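Local atomic coordinates of EmGH1 (Erythrobacter marinus, PDB entry 5Z87), a protein that probably hydrolyses beta-glucosidic bonds, acting as a beta-glucosidase of glycoside hydrolase family 3. Residues Arg631-Leu636 and Tyr651-Ser656; Asn181-Cys185 and Val260-Phe265; Met59-Leu63 and Val369-Ala373. All coordinates share one frame; numbering follows the deposited sequence.

Interaction 1: Arg631-Leu636 and Tyr651-Ser656; sequences RNVGQL and YVFSDS
Gln635 lies against the ring of Tyr651 and reaches on to the backbone of Asp655, a worked example of how a buried amide can join a short 3-10 segment to a loop. Its aliphatic part does the packing: CB sits 3.6 Å from Tyr651 CE2, and the amide is turned only 20° from the ring plane, although the two side chains meet obliquely. With CG anti to the carbonyl carbon (chi1 -45°) and the chain extended beyond, Gln635 carries NE2 to Asp655 O at 3.2 Å. This bond is nearly straight at the hydrogen, 168°, and keeps to the plane of the amide, yet it meets the acceptor from above the carbonyl plane. NE2 also bonds Asp553 of the second subunit. Replacing Gln635 by an alanine is likely to leave Asp655 O and that carboxylate without their amide partner and to open a gap beside the tyrosine ring.

The type II beta turn Tyr651-Ser654, just before the acceptor, is braced by Ser656 OG, which accepts from Tyr651 N at 2.9 Å and donates to Ser654 O. Opposite it, Asn632 OD1 accepts from Gly634 N in an Asx turn.

Toward solvent the grip is looser. The Asp655 carboxylate stacks on a face of the Arg631 guanidinium, Asp655 OD2 lying 3.1 Å from Arg631 CZ. This salt bridge rests on charge alone, for no N-H points at the oxygen; directed bonds go instead to Thr657, from Arg631 NE and Asp655 OD1.

At the dimer interface, Gly243 O and Arg189 of the second subunit bond Tyr651 OH and Gly634 O. Both segments belong to the long connection between helix 607-615 and strand 671-678, and the 14 residues between them form neither helix nor strand.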
loop_
_atom_site.group_PDB
_atom_site.type_symbol
_atom_site.label_atom_id
_atom_site.label_comp_id
_atom_site.label_asym_id
_atom_site.label_seq_id
_atom_site.Cartn_x
_atom_site.Cartn_y
_atom_site.Cartn_z
ATOM N N ARG A 631 10.108 4.805 11.103
ATOM C CA ARG A 631 11.568 4.752 11.109
ATOM C C ARG A 631 12.135 4.694 9.696
ATOM O O ARG A 631 13.180 5.288 9.411
ATOM C CB ARG A 631 12.043 3.554 11.933
ATOM C CG ARG A 631 12.060 3.867 13.393
ATOM C CD ARG A 631 12.225 2.663 14.298
ATOM N NE ARG A 631 11.767 3.076 15.619
ATOM C CZ ARG A 631 12.506 3.762 16.480
ATOM N NH1 ARG A 631 13.761 4.062 16.173
ATOM N NH2 ARG A 631 11.990 4.143 17.643
ATOM N N ASN A 632 11.478 3.975 8.800
ATOM C CA ASN A 632 11.986 3.887 7.449
ATOM C C ASN A 632 10.831 3.578 6.520
ATOM O O ASN A 632 9.783 3.086 6.938
ATOM C CB ASN A 632 13.090 2.831 7.312
ATOM C CG ASN A 632 12.570 1.411 7.492
ATOM O OD1 ASN A 632 11.976 0.830 6.583
ATOM N ND2 ASN A 632 12.815 0.839 8.663
ATOM N N VAL A 633 11.063 3.863 5.238
ATOM C CA VAL A 633 10.044 3.765 4.216
ATOM C C VAL A 633 9.561 2.328 4.013
ATOM O O VAL A 633 8.495 2.114 3.436
ATOM C CB VAL A 633 10.598 4.379 2.919
ATOM C CG1 VAL A 633 11.679 3.464 2.298
ATOM C CG2 VAL A 633 9.489 4.638 1.940
ATOM N N GLY A 634 10.311 1.332 4.487
ATOM C CA GLY A 634 9.878 -0.050 4.356
ATOM C C GLY A 634 8.818 -0.481 5.350
ATOM O O GLY A 634 8.257 -1.571 5.212
ATOM N N GLN A 635 8.516 0.358 6.333
ATOM C CA GLN A 635 7.484 0.080 7.323
ATOM C C GLN A 635 6.157 0.776 7.013
ATOM O O GLN A 635 5.244 0.740 7.846
ATOM C CB GLN A 635 7.990 0.484 8.717
ATOM C CG GLN A 635 9.425 0.019 8.984
ATOM C CD GLN A 635 9.815 0.054 10.440
ATOM O OE1 GLN A 635 9.198 0.745 11.246
ATOM N NE2 GLN A 635 10.825 -0.720 10.797
ATOM N N LEU A 636 6.027 1.412 5.845
ATOM C CA LEU A 636 4.768 2.067 5.506
ATOM C C LEU A 636 3.687 1.019 5.211
ATOM O O LEU A 636 3.970 -0.023 4.609
ATOM C CB LEU A 636 4.956 2.987 4.303
ATOM C CG LEU A 636 5.830 4.220 4.530
ATOM C CD1 LEU A 636 5.990 5.010 3.248
ATOM C CD2 LEU A 636 5.240 5.102 5.612
ATOM N N TYR A 651 8.537 -6.194 12.162
ATOM C CA TYR A 651 9.501 -6.539 11.124
ATOM C C TYR A 651 10.699 -7.256 11.734
ATOM O O TYR A 651 11.160 -6.907 12.824
ATOM C CB TYR A 651 9.953 -5.283 10.373
ATOM C CG TYR A 651 8.848 -4.660 9.545
ATOM C CD1 TYR A 651 8.460 -5.226 8.339
ATOM C CD2 TYR A 651 8.179 -3.520 9.984
ATOM C CE1 TYR A 651 7.454 -4.667 7.576
ATOM C CE2 TYR A 651 7.173 -2.952 9.239
ATOM C CZ TYR A 651 6.803 -3.530 8.034
ATOM O OH TYR A 651 5.786 -2.969 7.290
ATOM N N VAL A 652 11.186 -8.272 11.028
ATOM C CA VAL A 652 12.247 -9.110 11.566
ATOM C C VAL A 652 13.525 -8.289 11.703
ATOM O O VAL A 652 13.885 -7.509 10.810
ATOM C CB VAL A 652 12.443 -10.364 10.695
ATOM C CG1 VAL A 652 13.071 -10.025 9.362
ATOM C CG2 VAL A 652 13.281 -11.417 11.435
ATOM N N PHE A 653 14.164 -8.398 12.876
ATOM C CA PHE A 653 15.448 -7.761 13.182
ATOM C C PHE A 653 15.408 -6.256 12.975
ATOM O O PHE A 653 16.410 -5.658 12.577
ATOM C CB PHE A 653 16.589 -8.377 12.365
ATOM C CG PHE A 653 16.729 -9.870 12.554
ATOM C CD1 PHE A 653 16.421 -10.457 13.777
ATOM C CD2 PHE A 653 17.146 -10.684 11.514
ATOM C CE1 PHE A 653 16.539 -11.845 13.966
ATOM C CE2 PHE A 653 17.259 -12.074 11.688
ATOM C CZ PHE A 653 16.953 -12.651 12.915
ATOM N N SER A 654 14.260 -5.629 13.241
ATOM C CA SER A 654 14.116 -4.197 12.995
ATOM C C SER A 654 13.119 -3.584 13.968
ATOM O O SER A 654 11.975 -4.044 14.074
ATOM C CB SER A 654 13.682 -3.937 11.554
ATOM O OG SER A 654 13.661 -2.555 11.269
ATOM N N ASP A 655 13.566 -2.547 14.676
ATOM C CA ASP A 655 12.703 -1.736 15.526
ATOM C C ASP A 655 11.516 -1.220 14.717
ATOM O O ASP A 655 11.689 -0.388 13.819
ATOM C CB ASP A 655 13.501 -0.570 16.125
ATOM C CG ASP A 655 12.709 0.211 17.161
ATOM O OD1 ASP A 655 11.488 -0.031 17.313
ATOM O OD2 ASP A 655 13.308 1.080 17.826
ATOM N N SER A 656 10.313 -1.701 15.034
ATOM C CA SER A 656 9.112 -1.408 14.264
ATOM C C SER A 656 8.218 -0.374 14.931
ATOM O O SER A 656 7.100 -0.133 14.453
ATOM C CB SER A 656 8.315 -2.694 14.019
ATOM O OG SER A 656 9.077 -3.614 13.268
#

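Interaction 2: Asn181-Cys185 and Val260-Phe265; sequences NIDIC and VVLPPF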
loop_
_atom_site.group_PDB
_atom_site.type_symbol
_atom_site.label_atom_id
_atom_site.label_comp_id
_atom_site.label_asym_id
_atom_site.label_seq_id
_atom_site.Cartn_x
_atom_site.Cartn_y
_atom_site.Cartn_z
ATOM N N ASN A 181 -6.590 22.021 0.343
ATOM C CA ASN A 181 -6.313 20.610 0.116
ATOM C C ASN A 181 -6.669 19.878 1.400
ATOM O O ASN A 181 -6.040 20.095 2.438
ATOM C CB ASN A 181 -4.843 20.441 -0.259
ATOM C CG ASN A 181 -4.427 18.980 -0.449
ATOM O OD1 ASN A 181 -4.792 18.092 0.329
ATOM N ND2 ASN A 181 -3.629 18.736 -1.486
ATOM N N ILE A 182 -7.686 19.023 1.351
ATOM C CA ILE A 182 -8.065 18.306 2.555
ATOM C C ILE A 182 -7.941 16.806 2.317
ATOM O O ILE A 182 -8.719 16.011 2.852
ATOM C CB ILE A 182 -9.471 18.704 3.023
ATOM C CG1 ILE A 182 -10.506 18.504 1.915
ATOM C CG2 ILE A 182 -9.451 20.161 3.459
ATOM C CD1 ILE A 182 -11.925 18.921 2.346
ATOM N N ASP A 183 -6.945 16.419 1.522
ATOM C CA ASP A 183 -6.555 15.022 1.406
ATOM C C ASP A 183 -5.935 14.537 2.717
ATOM O O ASP A 183 -5.543 15.325 3.582
ATOM C CB ASP A 183 -5.561 14.838 0.253
ATOM C CG ASP A 183 -6.135 15.294 -1.096
ATOM O OD1 ASP A 183 -7.305 14.941 -1.383
ATOM O OD2 ASP A 183 -5.435 16.008 -1.858
ATOM N N ILE A 184 -5.854 13.218 2.856
ATOM C CA ILE A 184 -5.300 12.570 4.038
ATOM C C ILE A 184 -3.911 12.076 3.679
ATOM O O ILE A 184 -3.744 11.358 2.685
ATOM C CB ILE A 184 -6.191 11.404 4.497
ATOM C CG1 ILE A 184 -7.664 11.828 4.502
ATOM C CG2 ILE A 184 -5.746 10.863 5.855
ATOM C CD1 ILE A 184 -7.992 12.909 5.533
ATOM N N CYS A 185 -2.913 12.460 4.474
ATOM C CA CYS A 185 -1.532 12.041 4.218
ATOM C C CYS A 185 -1.295 10.714 4.923
ATOM O O CYS A 185 -0.900 10.675 6.083
ATOM C CB CYS A 185 -0.528 13.088 4.694
ATOM S SG CYS A 185 1.216 12.575 4.334
ATOM N N VAL A 260 -12.524 7.575 6.841
ATOM C CA VAL A 260 -11.173 8.141 6.757
ATOM C C VAL A 260 -11.140 9.339 5.825
ATOM O O VAL A 260 -10.784 10.445 6.231
ATOM C CB VAL A 260 -10.137 7.081 6.314
ATOM C CG1 VAL A 260 -8.770 7.725 6.158
ATOM C CG2 VAL A 260 -10.071 5.926 7.290
ATOM N N VAL A 261 -11.498 9.134 4.563
ATOM C CA VAL A 261 -11.178 10.086 3.508
ATOM C C VAL A 261 -12.218 11.201 3.435
ATOM O O VAL A 261 -11.872 12.384 3.345
ATOM C CB VAL A 261 -11.046 9.329 2.170
ATOM C CG1 VAL A 261 -10.794 10.283 1.030
ATOM C CG2 VAL A 261 -9.930 8.273 2.266
ATOM N N LEU A 262 -13.499 10.844 3.477
ATOM C CA LEU A 262 -14.631 11.756 3.304
ATOM C C LEU A 262 -14.940 12.712 4.459
ATOM O O LEU A 262 -15.493 13.784 4.190
ATOM C CB LEU A 262 -15.904 10.953 3.010
ATOM C CG LEU A 262 -15.949 10.243 1.657
ATOM C CD1 LEU A 262 -17.284 9.538 1.488
ATOM C CD2 LEU A 262 -15.692 11.224 0.511
ATOM N N PRO A 263 -14.680 12.382 5.728
ATOM C CA PRO A 263 -15.196 13.242 6.833
ATOM C C PRO A 263 -14.792 14.705 6.701
ATOM O O PRO A 263 -15.605 15.596 7.006
ATOM C CB PRO A 263 -14.606 12.594 8.096
ATOM C CG PRO A 263 -14.514 11.129 7.724
ATOM C CD PRO A 263 -14.137 11.107 6.258
ATOM N N PRO A 264 -13.567 15.024 6.261
ATOM C CA PRO A 264 -13.266 16.458 6.062
ATOM C C PRO A 264 -14.065 17.090 4.940
ATOM O O PRO A 264 -14.494 18.248 5.068
ATOM C CB PRO A 264 -11.754 16.477 5.777
ATOM C CG PRO A 264 -11.390 15.069 5.441
ATOM C CD PRO A 264 -12.340 14.204 6.203
ATOM N N PHE A 265 -14.267 16.373 3.835
ATOM C CA PHE A 265 -15.136 16.873 2.774
ATOM C C PHE A 265 -16.563 17.033 3.282
ATOM O O PHE A 265 -17.214 18.051 3.027
ATOM C CB PHE A 265 -15.108 15.927 1.574
ATOM C CG PHE A 265 -13.862 16.036 0.736
ATOM C CD1 PHE A 265 -13.739 17.037 -0.223
ATOM C CD2 PHE A 265 -12.828 15.110 0.877
ATOM C CE1 PHE A 265 -12.595 17.133 -0.999
ATOM C CE2 PHE A 265 -11.683 15.202 0.104
ATOM C CZ PHE A 265 -11.558 16.213 -0.836
HETATM O O HOH W 1 -9.577 13.531 2.169
#
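Ile182 and Ile184 pack against Val260, Val261, Pro264 and Phe265 in a buried, apolar contact, where the loop that follows strand 176-177 meets the junction of helices 254-261 and 263-270. A CH-pi contact gives it direction: Ile182 CD1 stands over a face of the Phe265 ring, 3.8 Å from the ring centroid and 15° off its normal. The isoleucine reaches it with CG1 held between the backbone N and the carbonyl carbon (chi1 55°), the crowded position. CG1 itself lies 3.7 Å from Phe265 CZ.

Two residues further on, Ile184 crosses Pro264 at about a right angle, its CD1 touching Pro264 CG at 4.0 Å and also resting against Val260 O. Between these apolar patches the backbones meet through a water, which lies 2.7 Å from Ile182 O and bridges it to Val261 O. Outside the two segments, Phe235 packs edge-to-face with Phe265, and helix 201-216 touches Ile182 and Pro264.

Within the loop an Asx turn forms, Asn181 OD1 accepting from Asp183 N at 3.0 Å. Asp183 OD2 in turn bonds ND1 of His234, a residue of the dithiothreitol pocket, as a second-shell partner. A loop leaving one strand of the parallel sheet and packing on the helices after the next strand is consistent with the TIM-barrel-type N-terminal domain of family 3 glycoside hydrolases.

Interaction 3: Met59-Leu63 and Val369-Ala373; sequences MAAQL and VRRAA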
loop_
_atom_site.group_PDB
_atom_site.type_symbol
_atom_site.label_atom_id
_atom_site.label_comp_id
_atom_site.label_asym_id
_atom_site.label_seq_id
_atom_site.Cartn_x
_atom_site.Cartn_y
_atom_site.Cartn_z
ATOM N N MET A 59 -25.160 29.362 -21.767
ATOM C CA MET A 59 -24.969 28.518 -20.595
ATOM C C MET A 59 -23.696 27.691 -20.713
ATOM O O MET A 59 -22.946 27.554 -19.740
ATOM C CB MET A 59 -26.173 27.608 -20.400
ATOM C CG MET A 59 -27.382 28.337 -19.884
ATOM S SD MET A 59 -28.736 27.208 -19.542
ATOM C CE MET A 59 -29.041 26.568 -21.193
ATOM N N ALA A 60 -23.437 27.140 -21.900
ATOM C CA ALA A 60 -22.262 26.299 -22.075
ATOM C C ALA A 60 -20.981 27.073 -21.815
ATOM O O ALA A 60 -20.010 26.510 -21.305
ATOM C CB ALA A 60 -22.250 25.693 -23.476
ATOM N N ALA A 61 -20.964 28.362 -22.131
ATOM C CA ALA A 61 -19.737 29.132 -21.958
ATOM C C ALA A 61 -19.360 29.259 -20.483
ATOM O O ALA A 61 -18.176 29.392 -20.152
ATOM C CB ALA A 61 -19.900 30.512 -22.604
ATOM N N GLN A 62 -20.348 29.215 -19.589
ATOM C CA GLN A 62 -20.094 29.248 -18.156
ATOM C C GLN A 62 -19.420 27.977 -17.631
ATOM O O GLN A 62 -19.072 27.937 -16.448
ATOM C CB GLN A 62 -21.411 29.492 -17.404
ATOM C CG GLN A 62 -22.103 30.805 -17.776
ATOM C CD GLN A 62 -21.302 32.024 -17.348
ATOM O OE1 GLN A 62 -20.893 32.147 -16.187
ATOM N NE2 GLN A 62 -21.042 32.926 -18.300
ATOM N N LEU A 63 -19.217 26.949 -18.459
ATOM C CA LEU A 63 -18.624 25.699 -17.995
ATOM C C LEU A 63 -17.148 25.578 -18.355
ATOM O O LEU A 63 -16.551 24.519 -18.134
ATOM C CB LEU A 63 -19.400 24.501 -18.551
ATOM C CG LEU A 63 -20.927 24.601 -18.426
ATOM C CD1 LEU A 63 -21.589 23.308 -18.821
ATOM C CD2 LEU A 63 -21.338 24.981 -17.014
ATOM N N VAL A 369 -26.185 20.509 -19.422
ATOM C CA VAL A 369 -25.571 21.825 -19.535
ATOM C C VAL A 369 -26.242 22.801 -18.583
ATOM O O VAL A 369 -25.572 23.569 -17.884
ATOM C CB VAL A 369 -25.624 22.313 -20.990
ATOM C CG1 VAL A 369 -25.109 23.732 -21.084
ATOM C CG2 VAL A 369 -24.792 21.395 -21.870
ATOM N N ARG A 370 -27.575 22.754 -18.509
ATOM C CA ARG A 370 -28.324 23.667 -17.649
ATOM C C ARG A 370 -28.097 23.359 -16.169
ATOM O O ARG A 370 -27.991 24.282 -15.347
ATOM C CB ARG A 370 -29.815 23.595 -18.014
ATOM C CG ARG A 370 -30.797 24.055 -16.940
ATOM C CD ARG A 370 -30.687 25.535 -16.700
ATOM N NE ARG A 370 -31.534 26.024 -15.606
ATOM C CZ ARG A 370 -32.651 26.730 -15.792
ATOM N NH1 ARG A 370 -33.060 27.002 -17.028
ATOM N NH2 ARG A 370 -33.363 27.157 -14.749
ATOM N N ARG A 371 -28.029 22.071 -15.808
ATOM C CA ARG A 371 -27.708 21.710 -14.427
ATOM C C ARG A 371 -26.359 22.294 -14.015
ATOM O O ARG A 371 -26.231 22.918 -12.953
ATOM C CB ARG A 371 -27.716 20.185 -14.266
ATOM C CG ARG A 371 -27.502 19.721 -12.819
ATOM C CD ARG A 371 -27.428 18.189 -12.721
ATOM N NE ARG A 371 -26.236 17.626 -13.367
ATOM C CZ ARG A 371 -25.854 16.355 -13.253
ATOM N NH1 ARG A 371 -26.562 15.500 -12.517
ATOM N NH2 ARG A 371 -24.762 15.934 -13.873
ATOM N N ALA A 372 -25.350 22.142 -14.869
ATOM C CA ALA A 372 -24.024 22.641 -14.530
ATOM C C ALA A 372 -23.992 24.170 -14.514
ATOM O O ALA A 372 -23.537 24.780 -13.536
ATOM C CB ALA A 372 -22.995 22.074 -15.510
ATOM N N ALA A 373 -24.495 24.812 -15.577
ATOM C CA ALA A 373 -24.418 26.274 -15.649
ATOM C C ALA A 373 -25.196 26.942 -14.521
ATOM O O ALA A 373 -24.816 28.024 -14.059
ATOM C CB ALA A 373 -24.910 26.772 -17.006
#
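Met59 runs extended through chi2 (-175°), which places SD beside the aliphatic part of Arg370, 3.8 Å from Arg370 CD, before the chain bends at chi3 (-63°). In Leu63 a first torsion of -47°, with CG anti to the carbonyl carbon, points the branched end at the neighbouring helix, where CD2 comes within 3.5 Å of Ala373 N. Both leucine methyls touch Ala372 CB from one side, CD2 at 3.7 Å, while CD1 also nears Val369.

Between these two longer side chains the helices meet through small groups. Ala373 CB touches Met59 CB at 3.7 Å and rests against Met59 O as well. The CA atoms of Met59 and Ala373 stand only 5.5 Å apart, an approach made possible by the short alanine side chain. Val369 CG1 also meets Ala60, 3.9 Å from Ala60 N.

The contact joins helix 56-61 and the residues that follow it to helix 366-382 within the N-terminal domain, two elements more than 300 residues apart in sequence; helix 355-360 covers Ala60, Leu63 and Val369 as well. Arg370 sends its charged end off to Glu374 and Asn52, and Gln62 bonds Lys380. The polar ends therefore find partners beyond the interface, and what holds these two segments to each other is close-fitting dispersion contact among methyl, methylene and thioether groups, which depends on shape rather than charge.

Overall arrangement
The three contacts do not touch one another. Both segments of interaction 2 fall, in sequence, between the two segments of interaction 3; all four belong to the N-terminal domain, with the centres of the two contacts about 28 Å apart and their nearest atoms about 17 Å apart. Interaction 1 follows later, in the C-terminal domain; its nearest atoms come to about 8 Å from interaction 2, whereas its centre is about 52 Å from that of interaction 3, across the chain's centre. None lies in the dithiothreitol pocket, but interaction 2 is linked to it through the Asp183-His234 bond. Interaction 1 instead faces the second subunit, and interaction 3 remains remote from the other two.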